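Local coordinates for yeast glycogen phosphorylase (Saccharomyces cerevisiae, PDB 1YGP), which belongs to the carbohydrate phosphorylases of the GT-B clan and carries pyridoxal-5'-phosphate in a pocket of its two-domain fold, at residues 97-102 with 873-878; 454-459 with 498-503; 767-772 with 817-822. All coordinates share one frame; numbering follows the deposited sequence.

Contact 1: residues 97-102 with 873-878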
loop_
_atom_site.group_PDB
_atom_site.type_symbol
_atom_site.label_atom_id
_atom_site.label_comp_id
_atom_site.label_asym_id
_atom_site.label_seq_id
_atom_site.Cartn_x
_atom_site.Cartn_y
_atom_site.Cartn_z
ATOM N N LYS A 97 4.242 34.627 -10.770
ATOM C CA LYS A 97 5.081 33.717 -11.540
ATOM C C LYS A 97 5.468 32.605 -10.554
ATOM O O LYS A 97 5.723 32.883 -9.372
ATOM C CB LYS A 97 6.335 34.431 -12.034
ATOM C CG LYS A 97 7.186 33.574 -12.942
ATOM C CD LYS A 97 8.402 34.303 -13.447
ATOM C CE LYS A 97 8.956 33.424 -14.546
ATOM N NZ LYS A 97 10.166 33.975 -15.109
ATOM N N ARG A 98 5.498 31.363 -11.010
ATOM C CA ARG A 98 5.763 30.228 -10.160
ATOM C C ARG A 98 7.035 29.558 -10.620
ATOM O O ARG A 98 7.437 29.624 -11.789
ATOM C CB ARG A 98 4.634 29.206 -10.233
ATOM C CG ARG A 98 3.297 29.716 -9.750
ATOM C CD ARG A 98 2.330 28.567 -9.514
ATOM N NE ARG A 98 0.981 29.102 -9.441
ATOM C CZ ARG A 98 0.031 28.620 -8.650
ATOM N NH1 ARG A 98 0.228 27.586 -7.828
ATOM N NH2 ARG A 98 -1.171 29.183 -8.717
ATOM N N VAL A 99 7.644 28.869 -9.670
ATOM C CA VAL A 99 8.902 28.179 -9.871
ATOM C C VAL A 99 8.591 26.689 -9.826
ATOM O O VAL A 99 7.855 26.267 -8.935
ATOM C CB VAL A 99 9.860 28.536 -8.748
ATOM C CG1 VAL A 99 11.183 27.849 -8.985
ATOM C CG2 VAL A 99 10.017 30.028 -8.667
ATOM N N TYR A 100 9.085 25.849 -10.717
ATOM C CA TYR A 100 8.858 24.427 -10.636
ATOM C C TYR A 100 10.290 23.925 -10.596
ATOM O O TYR A 100 11.168 24.332 -11.374
ATOM C CB TYR A 100 8.092 23.955 -11.866
ATOM C CG TYR A 100 6.635 24.393 -11.810
ATOM C CD1 TYR A 100 5.755 23.861 -10.861
ATOM C CD2 TYR A 100 6.161 25.326 -12.727
ATOM C CE1 TYR A 100 4.413 24.255 -10.837
ATOM C CE2 TYR A 100 4.825 25.726 -12.713
ATOM C CZ TYR A 100 3.952 25.189 -11.768
ATOM O OH TYR A 100 2.619 25.587 -11.767
ATOM N N TYR A 101 10.557 23.119 -9.585
ATOM C CA TYR A 101 11.888 22.642 -9.313
ATOM C C TYR A 101 11.848 21.162 -9.672
ATOM O O TYR A 101 11.247 20.357 -8.937
ATOM C CB TYR A 101 12.183 22.899 -7.813
ATOM C CG TYR A 101 13.660 22.741 -7.493
ATOM C CD1 TYR A 101 14.528 23.825 -7.677
ATOM C CD2 TYR A 101 14.162 21.495 -7.116
ATOM C CE1 TYR A 101 15.902 23.658 -7.502
ATOM C CE2 TYR A 101 15.529 21.323 -6.944
ATOM C CZ TYR A 101 16.389 22.400 -7.145
ATOM O OH TYR A 101 17.747 22.190 -7.053
ATOM N N LEU A 102 12.427 20.742 -10.791
ATOM C CA LEU A 102 12.397 19.335 -11.127
ATOM C C LEU A 102 13.659 18.670 -10.627
ATOM O O LEU A 102 14.775 19.103 -10.929
ATOM C CB LEU A 102 12.252 19.193 -12.634
ATOM C CG LEU A 102 10.826 19.125 -13.204
ATOM C CD1 LEU A 102 9.910 20.179 -12.594
ATOM C CD2 LEU A 102 10.921 19.327 -14.686
ATOM N N TRP A 873 15.155 33.328 -11.797
ATOM C CA TRP A 873 13.729 33.131 -11.935
ATOM C C TRP A 873 12.907 34.400 -12.086
ATOM O O TRP A 873 11.802 34.382 -12.625
ATOM C CB TRP A 873 13.199 32.340 -10.734
ATOM C CG TRP A 873 13.774 30.934 -10.564
ATOM C CD1 TRP A 873 14.245 30.182 -11.622
ATOM C CD2 TRP A 873 13.956 30.306 -9.355
ATOM N NE1 TRP A 873 14.742 29.100 -11.081
ATOM C CE2 TRP A 873 14.598 29.120 -9.749
ATOM C CE3 TRP A 873 13.676 30.568 -8.010
ATOM C CZ2 TRP A 873 14.983 28.179 -8.803
ATOM C CZ3 TRP A 873 14.058 29.620 -7.070
ATOM C CH2 TRP A 873 14.706 28.441 -7.459
ATOM N N ASN A 874 13.443 35.494 -11.535
ATOM C CA ASN A 874 12.804 36.803 -11.481
ATOM C C ASN A 874 11.428 36.598 -10.888
ATOM O O ASN A 874 10.373 36.917 -11.429
ATOM C CB ASN A 874 12.731 37.421 -12.880
ATOM C CG ASN A 874 14.131 37.528 -13.477
ATOM O OD1 ASN A 874 14.443 36.927 -14.505
ATOM N ND2 ASN A 874 15.077 38.236 -12.870
ATOM N N VAL A 875 11.505 36.057 -9.682
ATOM C CA VAL A 875 10.329 35.664 -8.943
ATOM C C VAL A 875 10.279 36.482 -7.647
ATOM O O VAL A 875 11.319 36.792 -7.063
ATOM C CB VAL A 875 10.515 34.118 -8.820
ATOM C CG1 VAL A 875 10.577 33.647 -7.395
ATOM C CG2 VAL A 875 9.366 33.457 -9.555
ATOM N N GLU A 876 9.100 36.904 -7.205
ATOM C CA GLU A 876 8.919 37.631 -5.955
ATOM C C GLU A 876 8.133 36.694 -5.026
ATOM O O GLU A 876 7.324 35.889 -5.514
ATOM C CB GLU A 876 8.064 38.885 -6.110
ATOM C CG GLU A 876 8.545 39.946 -7.058
ATOM C CD GLU A 876 9.892 40.525 -6.662
ATOM O OE1 GLU A 876 9.974 41.193 -5.629
ATOM O OE2 GLU A 876 10.855 40.306 -7.401
ATOM N N PRO A 877 8.284 36.746 -3.708
ATOM C CA PRO A 877 7.391 36.095 -2.764
ATOM C C PRO A 877 5.943 36.535 -2.858
ATOM O O PRO A 877 5.714 37.723 -3.079
ATOM C CB PRO A 877 7.977 36.408 -1.442
ATOM C CG PRO A 877 8.615 37.745 -1.705
ATOM C CD PRO A 877 9.311 37.500 -3.022
ATOM N N VAL A 878 4.962 35.635 -2.721
ATOM C CA VAL A 878 3.547 35.994 -2.671
ATOM C C VAL A 878 3.092 35.410 -1.340
ATOM O O VAL A 878 2.776 34.220 -1.234
ATOM C CB VAL A 878 2.746 35.340 -3.794
#
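Val99 CG1 sits over the six-membered ring of Trp873, 3.5 Å from its centroid and only 4° off the ring normal, a CH-pi contact with the methyl above the middle of the ring. Val99 carries this branch anti to its backbone N (chi1 -178°), while CG2, beside the N, packs at 3.6 Å against CG2 of Val875. The valine thus meets the residues before and after Asn874, where the chain leaves helix 861-873 with positive phi.

Polar contact comes from Lys97. Its extended chain passes Val875, with CG 4.0 Å from Val875 CG2, and its ammonium donates to Trp873 O (NZ to O 3.0 Å), the last carbonyl of that helix. The nitrogen approaches tilted 28° from the carbonyl plane, and Pro358 O accepts a second, weak bond from it. On the Trp873 ring, NE1 is bonded to Gln364 OE1, which ties the indole to neighbouring strand 361-366.

Here the C-terminal tail of the chain returns to central strand 98-102 of the N-terminal sheet, the crossing-back typical of GT-B proteins. Apolar branches fill the buried side, and the lysine would favourably meet the negative end of the helix dipole.

Contact 2: residues 454-459 with 498-503; sequences SRISII and KDFIKF
Asp499 is the first residue of helix 498-504 to meet the 454-459 segment, and Arg455 grips it side-on with two nitrogens in a salt bridge. Arg455 NE donates to Asp499 OD2 at 2.9 Å, on the syn side of the carboxylate; NH2 reaches OD1 at 3.0 Å, but from well above the carboxylate plane. The two planes are 50° apart, so the acid is held twisted although both oxygens lie near the guanidinium plane. A bend at chi3 (-51°) turns the arginine's end onto the acid. Asp499 CB touches Ile456 CD1 at 3.6 Å.

Phe500 comes next, lending a ring face to Ile456: CG1 stands over it, 3.8 Å from the centroid and displaced toward the rim, while CZ also meets the carbonyl O of Ile456 at 3.4 Å. Phe472 meets the same ring from helix 470-477.

One turn beyond Asp499, Phe503 offers its CB to Ile456 CD1 at 4.2 Å, and its ring is edge-to-face with Phe438 of helix 425-445, which also packs on Ile456.

Two short helices of the N-terminal domain, beside edge strand 509-511, are thereby joined by the Arg455-Asp499 ion pair and the packing of Ile456. CG1 and CD1 of the isoleucine pack on the Phe500 face and on carbons of Asp499 and Phe503, whereas the ion pair lies on the more exposed side, where solvent would probably weaken its charge attraction.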
loop_
_atom_site.group_PDB
_atom_site.type_symbol
_atom_site.label_atom_id
_atom_site.label_comp_id
_atom_site.label_asym_id
_atom_site.label_seq_id
_atom_site.Cartn_x
_atom_site.Cartn_y
_atom_site.Cartn_z
ATOM N N SER A 454 31.400 20.516 -35.143
ATOM C CA SER A 454 31.438 19.155 -34.633
ATOM C C SER A 454 31.461 19.142 -33.122
ATOM O O SER A 454 30.705 18.386 -32.532
ATOM C CB SER A 454 32.674 18.397 -35.085
ATOM N N ARG A 455 32.248 19.990 -32.474
ATOM C CA ARG A 455 32.383 19.973 -31.031
ATOM C C ARG A 455 31.163 20.438 -30.251
ATOM O O ARG A 455 30.814 19.874 -29.212
ATOM C CB ARG A 455 33.526 20.852 -30.565
ATOM C CG ARG A 455 34.940 20.458 -30.942
ATOM C CD ARG A 455 35.949 21.215 -30.072
ATOM N NE ARG A 455 35.697 22.650 -30.060
ATOM C CZ ARG A 455 36.158 23.476 -30.996
ATOM N NH1 ARG A 455 36.912 23.033 -32.008
ATOM N NH2 ARG A 455 35.776 24.749 -30.957
ATOM N N ILE A 456 30.514 21.495 -30.721
ATOM C CA ILE A 456 29.423 22.110 -30.005
ATOM C C ILE A 456 28.112 21.381 -30.304
ATOM O O ILE A 456 27.099 21.699 -29.674
ATOM C CB ILE A 456 29.476 23.632 -30.433
ATOM C CG1 ILE A 456 28.981 24.469 -29.274
ATOM C CG2 ILE A 456 28.640 23.932 -31.691
ATOM C CD1 ILE A 456 29.091 25.990 -29.486
ATOM N N SER A 457 28.071 20.414 -31.223
ATOM C CA SER A 457 26.820 19.776 -31.595
ATOM C C SER A 457 26.200 18.960 -30.484
ATOM O O SER A 457 26.886 18.341 -29.678
ATOM C CB SER A 457 27.008 18.843 -32.785
ATOM O OG SER A 457 25.819 18.221 -33.282
ATOM N N ILE A 458 24.865 18.941 -30.498
ATOM C CA ILE A 458 24.093 18.142 -29.577
ATOM C C ILE A 458 24.234 16.702 -30.035
ATOM O O ILE A 458 24.343 15.845 -29.164
ATOM C CB ILE A 458 22.614 18.583 -29.586
ATOM C CG1 ILE A 458 22.481 19.991 -29.029
ATOM C CG2 ILE A 458 21.784 17.631 -28.745
ATOM C CD1 ILE A 458 21.055 20.572 -29.192
ATOM N N ILE A 459 24.241 16.330 -31.316
ATOM C CA ILE A 459 24.416 14.916 -31.638
ATOM C C ILE A 459 25.903 14.677 -31.842
ATOM O O ILE A 459 26.537 15.340 -32.678
ATOM C CB ILE A 459 23.635 14.504 -32.918
ATOM C CG1 ILE A 459 22.182 14.276 -32.608
ATOM C CG2 ILE A 459 24.112 13.159 -33.437
ATOM C CD1 ILE A 459 21.337 15.500 -32.242
ATOM N N LYS A 498 33.121 25.722 -22.724
ATOM C CA LYS A 498 33.822 26.828 -23.379
ATOM C C LYS A 498 33.234 27.291 -24.722
ATOM O O LYS A 498 32.951 28.473 -24.942
ATOM C CB LYS A 498 35.274 26.430 -23.599
ATOM N N ASP A 499 32.934 26.366 -25.635
ATOM C CA ASP A 499 32.371 26.725 -26.921
ATOM C C ASP A 499 31.002 27.374 -26.772
ATOM O O ASP A 499 30.672 28.324 -27.486
ATOM C CB ASP A 499 32.264 25.488 -27.777
ATOM C CG ASP A 499 33.573 24.787 -28.139
ATOM O OD1 ASP A 499 34.626 25.428 -28.219
ATOM O OD2 ASP A 499 33.523 23.574 -28.359
ATOM N N PHE A 500 30.220 26.915 -25.788
ATOM C CA PHE A 500 28.900 27.468 -25.533
ATOM C C PHE A 500 29.054 28.871 -24.986
ATOM O O PHE A 500 28.229 29.733 -25.301
ATOM C CB PHE A 500 28.129 26.605 -24.540
ATOM C CG PHE A 500 27.615 25.351 -25.229
ATOM C CD1 PHE A 500 26.450 25.407 -25.992
ATOM C CD2 PHE A 500 28.336 24.158 -25.160
ATOM C CE1 PHE A 500 26.019 24.268 -26.688
ATOM C CE2 PHE A 500 27.891 23.030 -25.864
ATOM C CZ PHE A 500 26.736 23.080 -26.630
ATOM N N ILE A 501 30.135 29.160 -24.240
ATOM C CA ILE A 501 30.376 30.516 -23.754
ATOM C C ILE A 501 30.724 31.346 -24.971
ATOM O O ILE A 501 30.228 32.462 -25.053
ATOM C CB ILE A 501 31.574 30.707 -22.815
ATOM C CG1 ILE A 501 31.801 29.566 -21.860
ATOM C CG2 ILE A 501 31.291 31.974 -22.041
ATOM C CD1 ILE A 501 30.604 29.190 -21.003
ATOM N N LYS A 502 31.526 30.850 -25.923
ATOM C CA LYS A 502 31.892 31.629 -27.097
ATOM C C LYS A 502 30.657 32.050 -27.860
ATOM O O LYS A 502 30.478 33.222 -28.150
ATOM C CB LYS A 502 32.766 30.837 -28.067
ATOM N N PHE A 503 29.763 31.109 -28.128
ATOM C CA PHE A 503 28.558 31.393 -28.879
ATOM C C PHE A 503 27.481 32.177 -28.127
ATOM O O PHE A 503 26.772 32.970 -28.752
ATOM C CB PHE A 503 28.017 30.048 -29.377
ATOM C CG PHE A 503 26.715 30.176 -30.141
ATOM C CD1 PHE A 503 26.707 30.742 -31.412
ATOM C CD2 PHE A 503 25.529 29.759 -29.541
ATOM C CE1 PHE A 503 25.493 30.894 -32.079
ATOM C CE2 PHE A 503 24.323 29.918 -30.220
ATOM C CZ PHE A 503 24.299 30.484 -31.488
#

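Contact 3: residues 767-772 with 817-822; sequences EELRYN and YYLVSD
Arg770 lays its guanidinium flat over the Tyr817 ring, the planes 19° apart and the centres separated by 3.7 Å. This is a stacked cation-pi pair, displaced toward the ring's rim: NE lies 3.4 Å from CE1, and NH2 is equally close to CZ of the tyrosine. Bends at chi2 (112°) and chi3 bring the group across from helix 763-775. NH1 points toward Tyr817 O, but that bond is weak and its modelled length doubtful.

The arginine's aliphatic part serves a second neighbour, with CD 3.5 Å from Leu819 CD1. The other methyl of Leu819, CD2, meets Leu769 CD1 at 3.7 Å, the two leucines crossing at about a right angle. Leu769 CD1 also rests in van der Waals contact with Asp822 CG, 4.0 Å away.

Leu819 holds the N-cap position of helix 820-840, and the approach to it is anchored by Tyr818 O, bonded to Arg614 and Thr716, and by Asp816, which takes Val820 N. Helix 763-775 of the C-terminal domain is thus fastened to the start of helix 820-840. Near the surface, the electron-rich tyrosine face would probably stabilise the arginine's positive charge by electrostatic attraction, while the leucines supply the apolar grip.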
loop_
_atom_site.group_PDB
_atom_site.type_symbol
_atom_site.label_atom_id
_atom_site.label_comp_id
_atom_site.label_asym_id
_atom_site.label_seq_id
_atom_site.Cartn_x
_atom_site.Cartn_y
_atom_site.Cartn_z
ATOM N N GLU A 767 47.640 17.036 -12.614
ATOM C CA GLU A 767 47.937 16.417 -13.910
ATOM C C GLU A 767 49.410 16.073 -14.093
ATOM O O GLU A 767 49.740 15.071 -14.735
ATOM C CB GLU A 767 47.538 17.328 -15.070
ATOM N N GLU A 768 50.314 16.864 -13.509
ATOM C CA GLU A 768 51.725 16.546 -13.613
ATOM C C GLU A 768 52.101 15.397 -12.681
ATOM O O GLU A 768 52.846 14.497 -13.076
ATOM C CB GLU A 768 52.585 17.753 -13.261
ATOM C CG GLU A 768 54.071 17.416 -13.449
ATOM C CD GLU A 768 55.074 18.391 -12.859
ATOM O OE1 GLU A 768 54.720 19.559 -12.669
ATOM O OE2 GLU A 768 56.212 17.971 -12.604
ATOM N N LEU A 769 51.618 15.397 -11.434
ATOM C CA LEU A 769 51.965 14.346 -10.493
ATOM C C LEU A 769 51.431 13.021 -10.991
ATOM O O LEU A 769 52.026 11.957 -10.733
ATOM C CB LEU A 769 51.359 14.539 -9.136
ATOM C CG LEU A 769 51.703 15.710 -8.279
ATOM C CD1 LEU A 769 50.821 15.649 -7.071
ATOM C CD2 LEU A 769 53.144 15.692 -7.883
ATOM N N ARG A 770 50.271 13.103 -11.658
ATOM C CA ARG A 770 49.640 11.947 -12.248
ATOM C C ARG A 770 50.615 11.503 -13.332
ATOM O O ARG A 770 51.089 10.374 -13.208
ATOM C CB ARG A 770 48.282 12.351 -12.823
ATOM C CG ARG A 770 47.186 11.371 -12.489
ATOM C CD ARG A 770 46.164 11.966 -11.525
ATOM N NE ARG A 770 44.924 12.424 -12.147
ATOM C CZ ARG A 770 43.770 12.538 -11.463
ATOM N NH1 ARG A 770 43.662 12.243 -10.181
ATOM N NH2 ARG A 770 42.669 13.003 -12.038
ATOM N N TYR A 771 51.045 12.339 -14.305
ATOM C CA TYR A 771 51.994 11.949 -15.365
ATOM C C TYR A 771 53.277 11.299 -14.845
ATOM O O TYR A 771 53.650 10.196 -15.253
ATOM C CB TYR A 771 52.375 13.177 -16.218
ATOM C CG TYR A 771 53.550 12.947 -17.168
ATOM C CD1 TYR A 771 53.340 12.374 -18.431
ATOM C CD2 TYR A 771 54.854 13.287 -16.769
ATOM C CE1 TYR A 771 54.423 12.138 -19.291
ATOM C CE2 TYR A 771 55.935 13.052 -17.621
ATOM C CZ TYR A 771 55.709 12.480 -18.872
ATOM O OH TYR A 771 56.775 12.253 -19.709
ATOM N N ASN A 772 53.971 11.965 -13.935
ATOM C CA ASN A 772 55.185 11.430 -13.354
ATOM C C ASN A 772 54.971 10.060 -12.739
ATOM O O ASN A 772 55.896 9.249 -12.669
ATOM C CB ASN A 772 55.722 12.337 -12.267
ATOM C CG ASN A 772 56.228 13.655 -12.815
ATOM O OD1 ASN A 772 56.706 13.726 -13.945
ATOM N ND2 ASN A 772 56.127 14.763 -12.082
ATOM N N TYR A 817 46.371 6.870 -9.518
ATOM C CA TYR A 817 45.574 7.938 -10.083
ATOM C C TYR A 817 44.921 8.880 -9.071
ATOM O O TYR A 817 44.588 9.985 -9.451
ATOM C CB TYR A 817 44.525 7.301 -10.959
ATOM C CG TYR A 817 43.746 8.273 -11.837
ATOM C CD1 TYR A 817 44.341 8.833 -12.976
ATOM C CD2 TYR A 817 42.423 8.584 -11.522
ATOM C CE1 TYR A 817 43.618 9.696 -13.806
ATOM C CE2 TYR A 817 41.697 9.446 -12.345
ATOM C CZ TYR A 817 42.293 9.993 -13.485
ATOM O OH TYR A 817 41.539 10.796 -14.323
ATOM N N TYR A 818 44.676 8.584 -7.793
ATOM C CA TYR A 818 44.029 9.549 -6.908
ATOM C C TYR A 818 44.995 10.192 -5.939
ATOM O O TYR A 818 44.600 10.714 -4.887
ATOM C CB TYR A 818 42.928 8.871 -6.123
ATOM C CG TYR A 818 41.880 8.325 -7.059
ATOM C CD1 TYR A 818 41.004 9.200 -7.683
ATOM C CD2 TYR A 818 41.844 6.957 -7.330
ATOM C CE1 TYR A 818 40.087 8.689 -8.591
ATOM C CE2 TYR A 818 40.925 6.447 -8.243
ATOM C CZ TYR A 818 40.054 7.324 -8.859
ATOM O OH TYR A 818 39.106 6.836 -9.727
ATOM N N LEU A 819 46.294 10.094 -6.251
ATOM C CA LEU A 819 47.350 10.729 -5.483
ATOM C C LEU A 819 47.394 10.422 -3.986
ATOM O O LEU A 819 47.711 11.287 -3.160
ATOM C CB LEU A 819 47.273 12.257 -5.699
ATOM C CG LEU A 819 47.715 12.944 -7.000
ATOM C CD1 LEU A 819 47.023 12.344 -8.204
ATOM C CD2 LEU A 819 47.327 14.429 -6.936
ATOM N N VAL A 820 47.176 9.166 -3.598
ATOM C CA VAL A 820 47.292 8.812 -2.185
ATOM C C VAL A 820 48.743 8.974 -1.708
ATOM O O VAL A 820 48.998 9.601 -0.677
ATOM C CB VAL A 820 46.811 7.350 -1.945
ATOM C CG1 VAL A 820 47.100 6.865 -0.520
ATOM C CG2 VAL A 820 45.297 7.318 -2.129
ATOM N N SER A 821 49.709 8.470 -2.485
ATOM C CA SER A 821 51.118 8.540 -2.140
ATOM C C SER A 821 51.593 9.970 -1.922
ATOM O O SER A 821 52.297 10.285 -0.950
ATOM C CB SER A 821 51.973 7.934 -3.245
ATOM O OG SER A 821 51.270 7.152 -4.220
ATOM N N ASP A 822 51.080 10.833 -2.809
ATOM C CA ASP A 822 51.522 12.220 -2.844
ATOM C C ASP A 822 51.089 12.988 -1.612
ATOM O O ASP A 822 51.875 13.702 -0.972
ATOM C CB ASP A 822 50.973 12.893 -4.095
ATOM C CG ASP A 822 51.370 12.107 -5.344
ATOM O OD1 ASP A 822 52.496 12.252 -5.825
ATOM O OD2 ASP A 822 50.551 11.327 -5.820
#

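How the contacts relate
The three contacts are separate, none touching another. Contact 1 joins strand 98-102 to the C-terminal tail, and contacts 2 and 3 both fall in the sequence between its segments. Contact 2 lies in the N-terminal domain, as does strand 98-102 of contact 1, the two centres 29 Å apart; contact 3 belongs to the C-terminal domain, 45 Å from contact 1 between centres. Contacts 2 and 3 approach to about 17 Å at their nearest atoms. The pyridoxal-5'-phosphate pocket draws on both parts of the chain: Leu107 follows strand 98-102 closely in sequence, Trp521 comes soon after contact 2, and Lys607 precedes Arg614, which bonds Tyr818 of contact 3. No contact residue lines the pocket.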